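PDB 1X0U: hypothetical methylmalonyl-CoA decarboxylase alpha subunit from Sulfolobus tokodaii, which is of unproven function but belongs to the carboxyl transferase proteins of the ClpP/crotonase superfamily and assembles from six protein chains. Local coordinates for residues N113-V116 with R117-L121; A152-K155 with M156-M159. All blocks are in the same frame, centred on the assembly; numbering follows the deposited sequence.

Interactions 1 and 2 are worked examples of one principle: each is an i to i+4 contact within a single helix, and the two helices then pack on each other. Interaction 1 lies on helix 109-125 and interaction 2 on helix 144-160, in that order along the chain, with centres about 10 Å apart. Both helices are crossovers of successive beta-alpha-beta units, the first joining strands 91-98 and 129-133, the second strands 129-133 and 166-170, so they share one mixed sheet. V116, Y119 and E120 of the first helix meet A152 and M156 of the second, tying neighbouring crossovers together, while each helix also reaches another subunit.

Interaction 1: residues N113-V116 with R117-L121; sequences NKIV and RAYEL
I115 and Y119, one helical turn apart, run alongside each other. The branch that does the touching is I115 CG2, which sits anti to the backbone N and meets the tyrosine ring at its edge, in the ring plane, with Y119 CD1 at 3.9 Å. The carbonyl oxygen I115 O also stands at this edge, 3.5 Å from Y119 CD1, and the same oxygen accepts the straightest of the backbone bonds here: Y119 N to I115 O is 3.0 Å, with an N-H...O angle of 165°. R117 N to N113 O, A118 N to K114 O and E120 N to V116 O continue the i to i+4 ladder. These turns belong to helix 109-125, the crossover of a beta-alpha-beta unit between strands 91-98 and 129-133.

On another face of the helix V116 and E120 cross obliquely. E120 CG packs against V116 O at 3.2 Å, and the extended chain beyond it brings OE2 within 4.1 Å of V116 CG1. R117 bends at both chi2 and chi3, which folds its guanidinium back toward E120: NE lies 3.8 Å from E120 OE1, a long salt bridge in which the oxygen lies off one face of the group, displaced toward the rim. No N-H points at it, so the attraction is probably one of charge alone.

I115 and Y119 both rest on Y96 of strand 91-98, and the tyrosine hydroxyl makes a weak hydrogen bond with Q166. K114 turns its amino group to the carbonyl oxygens of G78 and V81, two hydrogen bonds that satisfy a buried lysine. Farther out, R117 packs on D425 and L121 on M504 of a second subunit.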
# COMPACT_ATOMS: atom_id res chain seq x y z
N ASN A 113 -31.89 9.63 -8.66
CA ASN A 113 -30.57 9.88 -9.24
C ASN A 113 -29.98 11.24 -8.89
O ASN A 113 -28.75 11.39 -8.82
CB ASN A 113 -30.61 9.69 -10.77
CG ASN A 113 -31.00 8.27 -11.16
OD1 ASN A 113 -30.64 7.31 -10.47
ND2 ASN A 113 -31.74 8.14 -12.25
N LYS A 114 -30.83 12.24 -8.68
CA LYS A 114 -30.32 13.56 -8.29
C LYS A 114 -29.70 13.45 -6.89
O LYS A 114 -28.64 14.02 -6.62
CB LYS A 114 -31.44 14.60 -8.27
CG LYS A 114 -32.00 14.93 -9.66
CD LYS A 114 -33.06 16.02 -9.58
CE LYS A 114 -32.45 17.35 -9.14
NZ LYS A 114 -33.48 18.41 -8.94
N ILE A 115 -30.37 12.72 -6.01
CA ILE A 115 -29.86 12.53 -4.66
C ILE A 115 -28.56 11.73 -4.73
O ILE A 115 -27.58 12.07 -4.08
CB ILE A 115 -30.90 11.80 -3.78
CG1 ILE A 115 -32.13 12.68 -3.58
CG2 ILE A 115 -30.30 11.45 -2.41
CD1 ILE A 115 -33.17 12.09 -2.62
N VAL A 116 -28.57 10.66 -5.52
CA VAL A 116 -27.40 9.79 -5.69
C VAL A 116 -26.22 10.61 -6.19
O VAL A 116 -25.09 10.44 -5.71
CB VAL A 116 -27.71 8.64 -6.72
CG1 VAL A 116 -26.42 7.93 -7.15
CG2 VAL A 116 -28.67 7.63 -6.10
N ARG A 117 -26.48 11.49 -7.16
CA ARG A 117 -25.44 12.33 -7.73
C ARG A 117 -24.84 13.27 -6.69
O ARG A 117 -23.64 13.56 -6.72
CB ARG A 117 -26.01 13.12 -8.92
CG ARG A 117 -25.23 14.36 -9.34
CD ARG A 117 -23.80 14.08 -9.76
NE ARG A 117 -23.71 13.29 -10.98
CZ ARG A 117 -22.59 13.13 -11.68
NH1 ARG A 117 -21.47 13.72 -11.26
NH2 ARG A 117 -22.57 12.38 -12.78
N ALA A 118 -25.67 13.74 -5.76
CA ALA A 118 -25.20 14.63 -4.70
C ALA A 118 -24.25 13.82 -3.81
O ALA A 118 -23.17 14.29 -3.47
CB ALA A 118 -26.37 15.14 -3.87
N TYR A 119 -24.68 12.62 -3.44
CA TYR A 119 -23.86 11.75 -2.61
C TYR A 119 -22.54 11.38 -3.29
O TYR A 119 -21.52 11.24 -2.62
CB TYR A 119 -24.60 10.46 -2.26
CG TYR A 119 -25.37 10.52 -0.97
CD1 TYR A 119 -26.74 10.74 -0.97
CD2 TYR A 119 -24.73 10.34 0.26
CE1 TYR A 119 -27.47 10.78 0.21
CE2 TYR A 119 -25.45 10.38 1.46
CZ TYR A 119 -26.82 10.60 1.42
OH TYR A 119 -27.56 10.62 2.59
N GLU A 120 -22.56 11.20 -4.62
CA GLU A 120 -21.34 10.84 -5.34
C GLU A 120 -20.36 12.01 -5.30
O GLU A 120 -19.16 11.81 -5.20
CB GLU A 120 -21.63 10.50 -6.81
CG GLU A 120 -22.49 9.26 -7.07
CD GLU A 120 -22.65 8.99 -8.57
OE1 GLU A 120 -22.66 9.97 -9.35
OE2 GLU A 120 -22.78 7.82 -8.96
N LEU A 121 -20.88 13.22 -5.40
CA LEU A 121 -20.01 14.38 -5.36
C LEU A 121 -19.46 14.59 -3.95
O LEU A 121 -18.26 14.81 -3.76
CB LEU A 121 -20.77 15.63 -5.82
CG LEU A 121 -20.99 15.76 -7.33
CD1 LEU A 121 -21.91 16.93 -7.64
CD2 LEU A 121 -19.64 15.94 -8.01

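Interaction 2: residues A152-K155 with M156-M159; sequences AVFK and MNVM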
# COMPACT_ATOMS: atom_id res chain seq x y z
N ALA A 152 -30.52 2.52 -5.17
CA ALA A 152 -29.34 3.31 -5.54
C ALA A 152 -28.93 4.27 -4.43
O ALA A 152 -27.74 4.39 -4.13
CB ALA A 152 -29.60 4.07 -6.83
N VAL A 153 -29.89 4.96 -3.82
CA VAL A 153 -29.54 5.89 -2.75
C VAL A 153 -29.01 5.14 -1.53
O VAL A 153 -28.02 5.57 -0.94
CB VAL A 153 -30.73 6.81 -2.35
CG1 VAL A 153 -32.04 6.12 -2.62
CG2 VAL A 153 -30.64 7.18 -0.88
N PHE A 154 -29.66 4.04 -1.16
CA PHE A 154 -29.21 3.24 -0.02
C PHE A 154 -27.76 2.81 -0.25
O PHE A 154 -26.95 2.74 0.68
CB PHE A 154 -30.05 1.97 0.15
CG PHE A 154 -31.51 2.22 0.41
CD1 PHE A 154 -31.96 3.47 0.82
CD2 PHE A 154 -32.43 1.20 0.23
CE1 PHE A 154 -33.32 3.70 1.04
CE2 PHE A 154 -33.78 1.41 0.44
CZ PHE A 154 -34.23 2.67 0.85
N LYS A 155 -27.45 2.52 -1.50
CA LYS A 155 -26.11 2.10 -1.86
C LYS A 155 -25.13 3.21 -1.48
O LYS A 155 -24.08 2.95 -0.89
CB LYS A 155 -26.05 1.82 -3.37
CG LYS A 155 -25.33 0.55 -3.75
CD LYS A 155 -23.85 0.65 -3.51
CE LYS A 155 -23.12 -0.53 -4.14
NZ LYS A 155 -21.64 -0.41 -3.95
N MET A 156 -25.48 4.44 -1.82
CA MET A 156 -24.61 5.57 -1.51
C MET A 156 -24.49 5.79 0.01
O MET A 156 -23.44 6.21 0.49
CB MET A 156 -25.14 6.83 -2.20
CG MET A 156 -25.09 6.76 -3.74
SD MET A 156 -23.45 6.31 -4.39
CE MET A 156 -22.46 7.64 -3.74
N ASN A 157 -25.55 5.50 0.75
CA ASN A 157 -25.51 5.67 2.20
C ASN A 157 -24.49 4.72 2.83
O ASN A 157 -23.74 5.10 3.73
CB ASN A 157 -26.89 5.43 2.80
CG ASN A 157 -27.88 6.50 2.41
OD1 ASN A 157 -29.02 6.21 2.03
ND2 ASN A 157 -27.46 7.76 2.51
N VAL A 158 -24.46 3.48 2.35
CA VAL A 158 -23.54 2.47 2.86
C VAL A 158 -22.09 2.77 2.46
O VAL A 158 -21.19 2.69 3.30
CB VAL A 158 -23.94 1.07 2.34
CG1 VAL A 158 -22.89 0.04 2.70
CG2 VAL A 158 -25.28 0.68 2.94
N MET A 159 -21.87 3.13 1.21
CA MET A 159 -20.51 3.44 0.75
C MET A 159 -19.95 4.64 1.51
O MET A 159 -18.75 4.73 1.76
CB MET A 159 -20.49 3.78 -0.74
CG MET A 159 -20.93 2.65 -1.66
SD MET A 159 -19.91 1.17 -1.55
CE MET A 159 -21.00 0.07 -0.62
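Helix 144-160, the crossover of the beta-alpha-beta unit that joins strands 129-133 and 166-170, carries this contact on two consecutive turns. V153 and N157 extend in the same direction from successive turns, and the amide oxygen of N157 approaches the valine methyl, OD1 to CG2 at 3.5 Å. With chi1 at -68° the asparagine CG stands beside its own backbone N, and this swings the amide back over the preceding turn. OD1 consequently comes to 3.2 Å from V153 O; both are acceptors, so no hydrogen bond joins them. S181 instead hydrogen-bonds to OD1, and V153 O receives N157 N at 3.0 Å.

The same amide oxygen lies near the plane of the F154 ring, at its edge and 4.2 Å from CD1, with the ring and amide planes 31° apart. The phenylalanine side chain packs on Y180 and L184 of helix 180-184 and on L391 of a third subunit, and V158 and M159 both pack on A395 of that subunit. M156 faces another way, toward helix 109-125: the bends at chi2 and chi3 bring its CE to Y119 and E120, while CG packs on V116 and stays 3.6 Å from A152 O.

Backbone bonds hold the two turns in step, M156 N to A152 O at 3.2 Å and V158 N to F154 O at 3.1 Å among them. The straightest is M159 N to K155 O, with an N-H...O angle of 169°. The side chains of K155 and M159 run across one another; the lysine amino group packs against the end of the methionine, K155 NZ lying 3.4 Å from both M159 SD and M159 CE.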